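Local coordinates for porin (Rhodobacter blasticus, PDB 3PRN), which forms homotrimeric channels in the outer membrane through which small hydrophilic solutes up to about 0.6 kDa diffuse passively, at residues A[52-57]-A[118-123]; A[68-73]-A[84-89]; A[141-146]-A[167-172]; A[208-213]-A[224-229]. The protein carries 1 engineered substitution. All blocks are in the same frame, centred on the assembly; numbering follows the deposited sequence.

Contact 1 of 4, residues A[52-57]-A[118-123]. With MG (magnesium ion), chain B; C8E ((hydroxyethyloxy)tri(ethyloxy)octane), chain C.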
# COMPACT_ATOMS: atom_id res chain seq x y z
N ARG A 52 -8.61 -2.03 -1.74
CA ARG A 52 -8.13 -2.06 -3.13
C ARG A 52 -6.94 -1.09 -3.32
O ARG A 52 -6.91 0.03 -2.77
CB ARG A 52 -9.26 -1.62 -4.09
CG ARG A 52 -8.91 -1.55 -5.56
CD ARG A 52 -10.17 -1.48 -6.44
NE ARG A 52 -10.92 -2.79 -6.33
CZ ARG A 52 -12.11 -2.96 -6.91
NH1 ARG A 52 -12.69 -1.95 -7.62
NH2 ARG A 52 -12.74 -4.12 -6.85
N MET A 53 -5.96 -1.49 -4.12
CA MET A 53 -4.83 -0.67 -4.53
C MET A 53 -4.89 -0.69 -6.07
O MET A 53 -4.80 -1.73 -6.70
CB MET A 53 -3.46 -1.21 -4.08
CG MET A 53 -3.37 -1.09 -2.52
SD MET A 53 -1.75 -1.82 -2.00
CE MET A 53 -0.74 -0.38 -2.35
N GLN A 54 -5.28 0.46 -6.65
CA GLN A 54 -5.40 0.54 -8.09
C GLN A 54 -4.59 1.71 -8.64
O GLN A 54 -4.70 2.80 -8.07
CB GLN A 54 -6.85 0.74 -8.50
CG GLN A 54 -7.08 0.73 -10.03
CD GLN A 54 -8.58 0.82 -10.30
OE1 GLN A 54 -9.29 -0.12 -9.85
NE2 GLN A 54 -9.05 1.86 -10.97
N TRP A 55 -3.85 1.44 -9.70
CA TRP A 55 -3.08 2.46 -10.38
C TRP A 55 -3.61 2.55 -11.83
O TRP A 55 -3.85 1.51 -12.48
CB TRP A 55 -1.57 2.07 -10.39
CG TRP A 55 -0.76 3.07 -11.21
CD1 TRP A 55 -0.23 4.26 -10.77
CD2 TRP A 55 -0.42 2.95 -12.60
NE1 TRP A 55 0.43 4.87 -11.80
CE2 TRP A 55 0.33 4.11 -12.94
CE3 TRP A 55 -0.70 2.02 -13.60
CZ2 TRP A 55 0.79 4.35 -14.24
CZ3 TRP A 55 -0.23 2.23 -14.89
CH2 TRP A 55 0.52 3.43 -15.20
N ASP A 56 -3.75 3.75 -12.33
CA ASP A 56 -4.07 4.03 -13.72
C ASP A 56 -3.04 4.98 -14.33
O ASP A 56 -2.49 5.84 -13.66
CB ASP A 56 -5.48 4.68 -13.84
CG ASP A 56 -6.58 3.63 -13.53
OD1 ASP A 56 -7.03 2.98 -14.48
OD2 ASP A 56 -7.01 3.53 -12.36
N ASP A 57 -2.79 4.84 -15.63
CA ASP A 57 -1.87 5.77 -16.30
C ASP A 57 -2.44 7.19 -16.09
O ASP A 57 -3.66 7.43 -16.09
CB ASP A 57 -1.69 5.43 -17.79
CG ASP A 57 -3.01 5.65 -18.52
OD1 ASP A 57 -3.85 4.72 -18.50
OD2 ASP A 57 -3.22 6.76 -19.05
N ASN A 118 -15.87 3.17 -4.29
CA ASN A 118 -14.78 4.10 -4.69
C ASN A 118 -13.48 3.32 -4.77
O ASN A 118 -12.99 2.83 -3.71
CB ASN A 118 -14.65 5.23 -3.65
CG ASN A 118 -15.97 6.02 -3.60
OD1 ASN A 118 -16.43 6.49 -4.63
ND2 ASN A 118 -16.52 6.19 -2.41
N SER A 119 -12.92 3.18 -5.96
CA SER A 119 -11.73 2.37 -6.11
C SER A 119 -10.46 3.00 -5.57
O SER A 119 -9.51 2.21 -5.34
CB SER A 119 -11.49 1.97 -7.57
OG SER A 119 -12.41 0.99 -7.98
N LYS A 120 -10.41 4.30 -5.39
CA LYS A 120 -9.22 4.99 -5.00
C LYS A 120 -9.47 6.05 -3.93
O LYS A 120 -10.65 6.32 -3.66
CB LYS A 120 -8.72 5.81 -6.23
CG LYS A 120 -8.23 4.84 -7.31
CD LYS A 120 -7.59 5.66 -8.42
CE LYS A 120 -7.07 4.74 -9.51
NZ LYS A 120 -6.59 5.48 -10.69
N TYR A 121 -8.42 6.65 -3.42
CA TYR A 121 -8.51 7.72 -2.44
C TYR A 121 -9.08 8.95 -3.20
O TYR A 121 -9.15 8.95 -4.44
CB TYR A 121 -7.12 8.01 -1.88
CG TYR A 121 -6.21 8.75 -2.88
CD1 TYR A 121 -6.20 10.14 -3.01
CD2 TYR A 121 -5.37 8.02 -3.69
CE1 TYR A 121 -5.35 10.79 -3.88
CE2 TYR A 121 -4.52 8.63 -4.60
CZ TYR A 121 -4.51 10.02 -4.68
OH TYR A 121 -3.66 10.61 -5.62
N ASP A 122 -9.52 9.96 -2.49
CA ASP A 122 -10.00 11.20 -3.16
C ASP A 122 -9.25 12.40 -2.56
O ASP A 122 -9.50 12.69 -1.39
CB ASP A 122 -11.49 11.39 -2.93
CG ASP A 122 -11.99 12.69 -3.58
OD1 ASP A 122 -11.24 13.62 -3.91
OD2 ASP A 122 -13.22 12.77 -3.78
N ALA A 123 -8.37 13.05 -3.31
CA ALA A 123 -7.57 14.14 -2.72
C ALA A 123 -8.40 15.36 -2.34
O ALA A 123 -7.92 16.11 -1.49
CB ALA A 123 -6.43 14.57 -3.66
MG MG B . -5.91 4.85 -18.95
C1 C8E C . -3.39 8.27 2.43
C2 C8E C . -3.30 7.71 1.09
C3 C8E C . -2.49 8.54 0.19
C4 C8E C . -3.45 9.36 -0.54
C5 C8E C . -3.04 10.76 -0.24
C6 C8E C . -2.60 11.42 -1.42
C7 C8E C . -2.85 12.78 -1.05
C8 C8E C . -2.30 13.70 -2.07
O9 C8E C . -2.92 14.98 -2.25
C10 C8E C . -2.53 15.98 -1.32
C11 C8E C . -3.26 17.25 -1.71
O12 C8E C . -3.00 17.65 -3.09
C13 C8E C . -3.95 17.25 -4.15
C14 C8E C . -3.60 16.19 -5.24
O15 C8E C . -4.00 16.12 -6.65
C16 C8E C . -4.98 15.08 -6.90
C17 C8E C . -4.57 13.61 -6.76
O18 C8E C . -5.30 12.45 -7.10
C19 C8E C . -5.88 12.25 -8.41
C20 C8E C . -5.45 10.89 -9.19
O21 C8E C . -4.79 11.24 -10.41
O HOH W 1 -6.68 2.19 -4.87
O HOH W 2 -12.14 1.93 -11.12
O HOH W 3 -6.43 3.20 -17.15
O HOH W 4 -6.33 6.39 -17.03
O HOH W 5 -5.73 6.87 -20.04
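Ser119 and Lys120 are gripped by three side chains on one face of strand 46-56: Arg52, Gln54 and Asp56. The Arg52 chain starts extended and bends at its third torsion (chi3 -67°), which swings the guanidinium edge-on to Ser119, where NH1 reaches OG at 3.0 Å within the guanidinium plane; the angle at the hydrogen is a modest 147°. The other side of this group is held by Asn34, which receives a bond from NE. Lys120 runs almost fully stretched and crosses Gln54 at about a right angle, its CE lying 3.4 Å from Gln54 O. Its NZ closes a salt bridge of 2.6 Å to Asp56 OD2, coming from the anti side and somewhat out of the carboxylate plane. The syn lone pair of the same oxygen takes Gln54 NE2 at 3.0 Å in a fairly straight bond (162°), so two donors grip this one oxygen. Strand 46-56 is barrel wall, whereas 118-123 belongs to the long loop that, as in 16-stranded porins generally, folds into the barrel and narrows the pore; the contact ties one to the other. Arg30 makes a salt bridge to Asp56 OD1, Arg32 hydrogen-bonds Gln54 OE1, and Asp59, a second acidic partner of Lys120, probably helps keep the lysine charged. A water donates to Asp56 OD1 at 2.7 Å and also binds the magnesium ion, which Asp57 OD1 holds at 2.1 Å together with Ser28 and two further waters. Farther along the loop, the Tyr121 ring carries detergent atom C4 3.6 Å above one face, toward its rim.

Contact 2 of 4, residues A[68-73]-A[84-89]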
# COMPACT_ATOMS: atom_id res chain seq x y z
N ALA A 68 -10.67 3.41 0.76
CA ALA A 68 -11.25 3.28 2.12
C ALA A 68 -11.88 1.88 2.21
O ALA A 68 -12.28 1.28 1.18
CB ALA A 68 -12.33 4.36 2.27
N ALA A 69 -11.89 1.30 3.41
CA ALA A 69 -12.25 -0.10 3.60
C ALA A 69 -13.75 -0.36 3.47
O ALA A 69 -14.58 0.54 3.68
CB ALA A 69 -11.90 -0.53 5.07
N GLN A 70 -14.02 -1.60 3.14
CA GLN A 70 -15.37 -2.14 3.08
C GLN A 70 -15.39 -3.36 4.04
O GLN A 70 -14.42 -4.16 4.00
CB GLN A 70 -15.71 -2.58 1.65
CG GLN A 70 -17.12 -3.18 1.56
CD GLN A 70 -17.40 -3.84 0.21
OE1 GLN A 70 -17.48 -5.06 0.13
NE2 GLN A 70 -17.58 -3.09 -0.86
N PHE A 71 -16.44 -3.56 4.82
CA PHE A 71 -16.61 -4.64 5.74
C PHE A 71 -17.95 -5.35 5.44
O PHE A 71 -18.92 -4.69 5.09
CB PHE A 71 -16.66 -4.23 7.22
CG PHE A 71 -15.52 -3.31 7.59
CD1 PHE A 71 -15.62 -1.95 7.35
CD2 PHE A 71 -14.34 -3.82 8.11
CE1 PHE A 71 -14.56 -1.07 7.64
CE2 PHE A 71 -13.30 -2.93 8.46
CZ PHE A 71 -13.42 -1.56 8.21
N TRP A 72 -18.00 -6.66 5.61
CA TRP A 72 -19.29 -7.34 5.42
C TRP A 72 -19.43 -8.51 6.38
O TRP A 72 -18.47 -9.03 6.93
CB TRP A 72 -19.47 -7.80 3.99
CG TRP A 72 -18.56 -8.92 3.55
CD1 TRP A 72 -18.77 -10.29 3.71
CD2 TRP A 72 -17.30 -8.79 2.88
NE1 TRP A 72 -17.71 -10.99 3.18
CE2 TRP A 72 -16.79 -10.09 2.67
CE3 TRP A 72 -16.55 -7.67 2.47
CZ2 TRP A 72 -15.58 -10.33 2.04
CZ3 TRP A 72 -15.33 -7.92 1.84
CH2 TRP A 72 -14.86 -9.24 1.63
N THR A 73 -20.71 -8.94 6.52
CA THR A 73 -21.06 -10.12 7.28
C THR A 73 -22.11 -10.87 6.42
O THR A 73 -23.02 -10.16 5.93
CB THR A 73 -21.67 -9.85 8.66
OG1 THR A 73 -23.02 -9.37 8.50
CG2 THR A 73 -20.88 -8.77 9.39
N ASN A 84 -17.20 1.56 2.61
CA ASN A 84 -17.18 1.88 1.14
C ASN A 84 -17.92 0.76 0.43
O ASN A 84 -17.32 -0.21 -0.04
CB ASN A 84 -15.69 1.96 0.73
CG ASN A 84 -15.44 2.34 -0.71
OD1 ASN A 84 -16.35 2.69 -1.49
ND2 ASN A 84 -14.15 2.25 -1.10
N VAL A 85 -19.24 0.78 0.35
CA VAL A 85 -20.09 -0.24 -0.18
C VAL A 85 -20.36 -0.18 -1.68
O VAL A 85 -20.16 0.89 -2.28
CB VAL A 85 -21.47 -0.24 0.56
CG1 VAL A 85 -21.25 -0.35 2.11
CG2 VAL A 85 -22.30 1.04 0.33
N ASP A 86 -20.74 -1.32 -2.21
CA ASP A 86 -21.33 -1.44 -3.52
C ASP A 86 -22.80 -0.99 -3.40
O ASP A 86 -23.52 -1.41 -2.49
CB ASP A 86 -21.31 -2.90 -4.05
CG ASP A 86 -19.88 -3.24 -4.45
OD1 ASP A 86 -19.34 -2.63 -5.45
OD2 ASP A 86 -19.21 -4.09 -3.76
N THR A 87 -23.22 -0.14 -4.32
CA THR A 87 -24.58 0.42 -4.29
C THR A 87 -25.52 -0.31 -5.25
O THR A 87 -25.14 -1.03 -6.19
CB THR A 87 -24.56 1.89 -4.70
OG1 THR A 87 -24.01 2.02 -6.01
CG2 THR A 87 -23.72 2.76 -3.76
N ALA A 88 -26.82 -0.16 -4.95
CA ALA A 88 -27.80 -0.89 -5.75
C ALA A 88 -27.79 -0.57 -7.23
O ALA A 88 -27.75 -1.48 -8.09
CB ALA A 88 -29.18 -0.66 -5.13
N PHE A 89 -27.72 0.71 -7.60
CA PHE A 89 -27.78 1.06 -9.03
C PHE A 89 -26.54 0.56 -9.77
O PHE A 89 -26.59 0.28 -10.98
CB PHE A 89 -27.90 2.59 -9.14
CG PHE A 89 -28.42 3.09 -10.46
CD1 PHE A 89 -29.81 3.07 -10.70
CD2 PHE A 89 -27.58 3.58 -11.44
CE1 PHE A 89 -30.32 3.55 -11.93
CE2 PHE A 89 -28.06 4.04 -12.68
CZ PHE A 89 -29.45 4.02 -12.90
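Gln70 reaches from strand 70-75 to the backbone just past strand 78-83, and its side chain follows the carbonyl of Asn84 from CB to NE2. Gln70 CB lies 3.3 Å from Asn84 O; with CG opposite the backbone N (chi1 179°) the extended chain then keeps Gln70 CG near the same oxygen, at 3.4 Å. CD passes it too, and at the tip NE2 donates to Asn84 O at 3.0 Å, in the plane of both amide and carbonyl and on a lone pair. NE2 also makes a weak bond of 3.5 Å to Asp86 OD2, whose carboxylate stands nearly perpendicular to the amide. Replacing Gln70 with leucine would probably leave Asn84 O without this donor and Asp86 without its weak partner. Behind the glutamine, Asn84 N bonds to Ala69 O at 3.0 Å, prolonging the pairing of the two barrel strands, and Asn84 ND2 gives Ala68 O a nearly straight bond of 3.1 Å from above the carbonyl plane. Asn84 OD1 turns to Asn118 N in the constriction loop. Every bond here runs from an amide N-H to an oxygen, three of them to main-chain carbonyls, which is consistent with the two segments being aligned mainly by directional polar bonds.

Contact 3 of 4, residues A[141-146]-A[167-172]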
# COMPACT_ATOMS: atom_id res chain seq x y z
N GLY A 141 -31.89 -17.38 -8.46
CA GLY A 141 -32.39 -16.73 -9.69
C GLY A 141 -32.70 -15.25 -9.40
O GLY A 141 -32.54 -14.43 -10.29
N VAL A 142 -33.16 -14.95 -8.20
CA VAL A 142 -33.46 -13.59 -7.77
C VAL A 142 -32.34 -12.97 -6.93
O VAL A 142 -31.57 -13.62 -6.19
CB VAL A 142 -34.79 -13.52 -7.01
CG1 VAL A 142 -35.23 -12.10 -6.68
CG2 VAL A 142 -35.89 -14.20 -7.82
N ASN A 143 -32.10 -11.68 -7.21
CA ASN A 143 -31.15 -10.90 -6.43
C ASN A 143 -31.87 -9.60 -6.05
O ASN A 143 -32.42 -8.95 -6.93
CB ASN A 143 -29.89 -10.58 -7.19
CG ASN A 143 -29.08 -11.79 -7.58
OD1 ASN A 143 -28.56 -12.52 -6.73
ND2 ASN A 143 -28.92 -12.01 -8.88
N LEU A 144 -31.82 -9.23 -4.79
CA LEU A 144 -32.32 -7.98 -4.29
C LEU A 144 -31.10 -7.15 -3.80
O LEU A 144 -30.28 -7.75 -3.07
CB LEU A 144 -33.12 -8.18 -3.00
CG LEU A 144 -34.63 -8.22 -3.09
CD1 LEU A 144 -35.10 -6.87 -3.65
CD2 LEU A 144 -35.03 -9.42 -3.94
N TYR A 145 -31.13 -5.86 -3.97
CA TYR A 145 -30.08 -4.99 -3.48
C TYR A 145 -30.66 -3.74 -2.86
O TYR A 145 -31.51 -3.09 -3.47
CB TYR A 145 -29.12 -4.54 -4.56
CG TYR A 145 -28.65 -5.55 -5.55
CD1 TYR A 145 -29.51 -5.97 -6.55
CD2 TYR A 145 -27.38 -6.13 -5.49
CE1 TYR A 145 -29.10 -6.92 -7.47
CE2 TYR A 145 -26.95 -7.10 -6.41
CZ TYR A 145 -27.83 -7.46 -7.39
OH TYR A 145 -27.48 -8.38 -8.38
N LEU A 146 -30.16 -3.33 -1.71
CA LEU A 146 -30.56 -2.11 -1.07
C LEU A 146 -29.31 -1.33 -0.63
O LEU A 146 -28.40 -2.00 -0.12
CB LEU A 146 -31.35 -2.40 0.24
CG LEU A 146 -32.85 -2.62 -0.05
CD1 LEU A 146 -33.26 -3.95 0.51
CD2 LEU A 146 -33.62 -1.47 0.58
N ALA A 167 -32.80 -2.21 -5.87
CA ALA A 167 -32.74 -2.90 -7.13
C ALA A 167 -33.02 -4.39 -7.00
O ALA A 167 -32.83 -5.02 -5.98
CB ALA A 167 -31.36 -2.70 -7.81
N ALA A 168 -33.41 -4.97 -8.13
CA ALA A 168 -33.62 -6.40 -8.24
C ALA A 168 -33.39 -6.88 -9.65
O ALA A 168 -33.47 -6.15 -10.66
CB ALA A 168 -35.04 -6.77 -7.75
N ASP A 169 -32.93 -8.11 -9.78
CA ASP A 169 -32.80 -8.77 -11.05
C ASP A 169 -33.25 -10.24 -10.89
O ASP A 169 -33.35 -10.84 -9.81
CB ASP A 169 -31.47 -8.66 -11.74
CG ASP A 169 -30.29 -9.08 -10.88
OD1 ASP A 169 -30.22 -10.28 -10.52
OD2 ASP A 169 -29.45 -8.22 -10.55
N TRP A 170 -33.54 -10.80 -12.06
CA TRP A 170 -34.12 -12.13 -12.12
C TRP A 170 -33.75 -12.72 -13.47
O TRP A 170 -33.77 -12.07 -14.50
CB TRP A 170 -35.66 -12.04 -11.95
CG TRP A 170 -36.23 -13.43 -12.22
CD1 TRP A 170 -36.34 -14.45 -11.31
CD2 TRP A 170 -36.68 -13.93 -13.47
NE1 TRP A 170 -36.81 -15.56 -11.95
CE2 TRP A 170 -37.04 -15.28 -13.27
CE3 TRP A 170 -36.81 -13.38 -14.75
CZ2 TRP A 170 -37.53 -16.09 -14.30
CZ3 TRP A 170 -37.29 -14.18 -15.78
CH2 TRP A 170 -37.65 -15.52 -15.54
N SER A 171 -33.42 -14.01 -13.39
CA SER A 171 -33.03 -14.65 -14.64
C SER A 171 -33.40 -16.13 -14.65
O SER A 171 -33.55 -16.76 -13.59
CB SER A 171 -31.52 -14.40 -14.73
OG SER A 171 -31.04 -14.95 -15.93
N ASN A 172 -33.59 -16.68 -15.84
CA ASN A 172 -33.65 -18.13 -16.01
C ASN A 172 -32.61 -18.48 -17.07
O ASN A 172 -31.59 -17.78 -17.24
CB ASN A 172 -35.05 -18.63 -16.28
CG ASN A 172 -35.60 -18.11 -17.59
OD1 ASN A 172 -34.83 -17.79 -18.50
ND2 ASN A 172 -36.91 -18.03 -17.69
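The carboxylate of Asp169 sits between Asn143 and Tyr145 of the neighbouring strand 142-150. Its OD1 takes Asn143 ND2 at 2.7 Å in an almost straight bond (173°) lying in the amide plane, while OD2 takes the Tyr145 hydroxyl at 2.9 Å; both oxygens use their syn lone pairs. CG of Asp169 lies between its own N and carbonyl carbon (chi1 53°), which leans the group toward the partner strand. With an alanine here, the tyrosine hydroxyl and the asparagine amide would probably lose their common acceptor, leaving the tyrosine ring held mainly by packing on this side. Strands 142-150 and 163-171 are consecutive antiparallel strands of the barrel, and Asn143 and Asp169 form a hydrogen-bonded pair, N to O at 3.0 Å in both directions. On the other face, Val142 CG2 meets the edge of the Trp170 indole at CD1, 3.5 Å away, and Leu144 CD1 touches Ala168 CB at 4.1 Å; these side chains lie on the outer surface of the barrel. In the second shell, Ala93 N gives OD2 of Asp169 a further bond and Ser138 OG pairs with Asn143 OD1. Ala88 and Ser91 of helix 88-91 pack on Tyr145 from the barrel interior.

Contact 4 of 4, residues A[208-213]-A[224-229]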
# COMPACT_ATOMS: atom_id res chain seq x y z
N VAL A 208 -29.48 -10.48 -26.87
CA VAL A 208 -29.91 -9.18 -27.32
C VAL A 208 -30.63 -8.55 -26.12
O VAL A 208 -31.35 -9.28 -25.41
CB VAL A 208 -30.82 -9.20 -28.55
CG1 VAL A 208 -32.10 -9.98 -28.28
CG2 VAL A 208 -31.13 -7.79 -29.01
N GLY A 209 -30.39 -7.27 -25.87
CA GLY A 209 -31.03 -6.66 -24.73
C GLY A 209 -31.35 -5.18 -25.02
O GLY A 209 -30.95 -4.55 -25.99
N LEU A 210 -32.13 -4.65 -24.12
CA LEU A 210 -32.65 -3.32 -24.14
C LEU A 210 -32.67 -2.78 -22.72
O LEU A 210 -33.38 -3.32 -21.89
CB LEU A 210 -34.09 -3.38 -24.70
CG LEU A 210 -34.81 -2.07 -24.91
CD1 LEU A 210 -34.20 -1.33 -26.10
CD2 LEU A 210 -36.28 -2.39 -25.24
N ASN A 211 -31.99 -1.68 -22.50
CA ASN A 211 -31.99 -1.00 -21.23
C ASN A 211 -32.58 0.41 -21.42
O ASN A 211 -32.25 1.07 -22.42
CB ASN A 211 -30.54 -0.80 -20.73
CG ASN A 211 -29.89 -2.13 -20.36
OD1 ASN A 211 -30.57 -3.11 -20.00
ND2 ASN A 211 -28.55 -2.20 -20.43
N TRP A 212 -33.40 0.82 -20.50
CA TRP A 212 -34.03 2.12 -20.50
C TRP A 212 -33.64 2.85 -19.22
O TRP A 212 -33.68 2.21 -18.15
CB TRP A 212 -35.59 1.91 -20.54
CG TRP A 212 -36.29 3.23 -20.33
CD1 TRP A 212 -36.51 4.21 -21.28
CD2 TRP A 212 -36.77 3.76 -19.08
NE1 TRP A 212 -37.11 5.31 -20.68
CE2 TRP A 212 -37.27 5.05 -19.33
CE3 TRP A 212 -36.81 3.27 -17.78
CZ2 TRP A 212 -37.84 5.83 -18.33
CZ3 TRP A 212 -37.35 4.06 -16.78
CH2 TRP A 212 -37.87 5.32 -17.07
N TYR A 213 -33.31 4.14 -19.27
CA TYR A 213 -33.03 4.86 -18.05
C TYR A 213 -33.80 6.19 -17.97
O TYR A 213 -33.95 6.90 -19.00
CB TYR A 213 -31.53 5.34 -18.04
CG TYR A 213 -30.60 4.13 -18.06
CD1 TYR A 213 -30.29 3.47 -16.86
CD2 TYR A 213 -30.09 3.67 -19.23
CE1 TYR A 213 -29.47 2.34 -16.90
CE2 TYR A 213 -29.27 2.56 -19.27
CZ TYR A 213 -28.97 1.88 -18.09
OH TYR A 213 -28.15 0.80 -18.18
N VAL A 224 -32.24 5.21 -24.05
CA VAL A 224 -32.52 3.81 -24.37
C VAL A 224 -31.28 3.26 -25.04
O VAL A 224 -30.65 3.94 -25.86
CB VAL A 224 -33.69 3.82 -25.39
CG1 VAL A 224 -33.81 2.49 -26.11
CG2 VAL A 224 -34.97 4.18 -24.64
N THR A 225 -30.90 2.05 -24.66
CA THR A 225 -29.73 1.40 -25.24
C THR A 225 -30.17 -0.01 -25.67
O THR A 225 -30.77 -0.72 -24.87
CB THR A 225 -28.61 1.24 -24.15
OG1 THR A 225 -28.24 2.58 -23.79
CG2 THR A 225 -27.42 0.48 -24.68
N LEU A 226 -29.86 -0.29 -26.91
CA LEU A 226 -30.11 -1.58 -27.52
C LEU A 226 -28.75 -2.20 -27.84
O LEU A 226 -27.89 -1.59 -28.49
CB LEU A 226 -30.98 -1.40 -28.78
CG LEU A 226 -30.99 -2.63 -29.69
CD1 LEU A 226 -31.86 -3.69 -29.02
CD2 LEU A 226 -31.54 -2.23 -31.07
N TYR A 227 -28.53 -3.43 -27.32
CA TYR A 227 -27.24 -4.05 -27.58
C TYR A 227 -27.35 -5.53 -27.84
O TYR A 227 -28.37 -6.16 -27.55
CB TYR A 227 -26.29 -3.86 -26.35
CG TYR A 227 -26.76 -4.66 -25.14
CD1 TYR A 227 -27.76 -4.12 -24.34
CD2 TYR A 227 -26.30 -5.92 -24.81
CE1 TYR A 227 -28.26 -4.76 -23.22
CE2 TYR A 227 -26.79 -6.60 -23.70
CZ TYR A 227 -27.76 -6.03 -22.92
OH TYR A 227 -28.33 -6.67 -21.81
N GLY A 228 -26.26 -6.08 -28.35
CA GLY A 228 -26.25 -7.52 -28.61
C GLY A 228 -24.82 -8.04 -28.68
O GLY A 228 -23.87 -7.29 -28.92
N ASN A 229 -24.69 -9.35 -28.52
CA ASN A 229 -23.35 -9.94 -28.62
C ASN A 229 -23.52 -11.39 -29.12
O ASN A 229 -24.58 -12.00 -28.91
CB ASN A 229 -22.53 -9.91 -27.36
CG ASN A 229 -23.34 -10.40 -26.17
OD1 ASN A 229 -23.76 -9.55 -25.36
ND2 ASN A 229 -23.60 -11.69 -26.10
O HOH W 6 -30.50 -5.72 -20.87
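Tyr227 holds its CG between its own N and carbonyl carbon (chi1 68°), the torsion that folds the ring back across the neighbouring strand and over Gly209. CA of Gly209 stands 4.0 Å from the ring centroid and 27° off the normal, a CH-pi contact, and the glycine N sits over the ring centre on the same approach. A side chain at position 209 would collide with the tyrosine hydroxyl, so the ring takes the room that the glycine leaves. Asn211, with CG beside its backbone N, brings ND2 within 3.8 Å of Tyr227 CE1, the amide and ring planes being 44° apart. A water at the edge of the ring, in its plane, donates to Asn211 OD1 at 2.8 Å; its approach to the tyrosine hydroxyl is unusually short and doubtful in detail. The two strands make an antiparallel hairpin of the barrel wall, and the glycine under the tyrosine matches the aromatic rescue of glycine known from antiparallel sheets. Gly209 and Tyr227 form one hydrogen-bonded pair, with Gly209 N to Tyr227 O at 2.9 Å, and Asn211 and Thr225 the next, with Thr225 N to Asn211 O at 2.8 Å. The opposite face, with Val208, Leu210, Trp212, Val224 and Leu226, is apolar and lies on the surface; there Leu210 CD1 comes within 3.8 Å of Val224 CG1, and Trp212 CD1 within 3.7 Å of Val224 CG2. On the inner face, Asn211 ND2 donates to Leu94 O and Thr225 OG1 bonds to Gly108 O, both in the long loop inside the barrel.

Overall arrangement
All four contacts reach the same closed antiparallel barrel of 16 strands. Along the chain, contact 2 is nested inside the loop closed by contact 1, and contacts 3 and 4 follow in series. Contacts 1 and 2 have centres 15 Å apart and touch through Asn84 and Asn118. Contact 2 also meets contact 3, through Ala88 of helix 88-91, and contact 4, through Phe89 and Tyr213. Contacts 1 and 4 lie on opposite sides of the chain's centre, about 30 Å apart between centres. Segment 84-89 thus links the wall near strand 70-75 with the strands of contacts 3 and 4, while segment 118-123 holds the same long loop to strand 46-56.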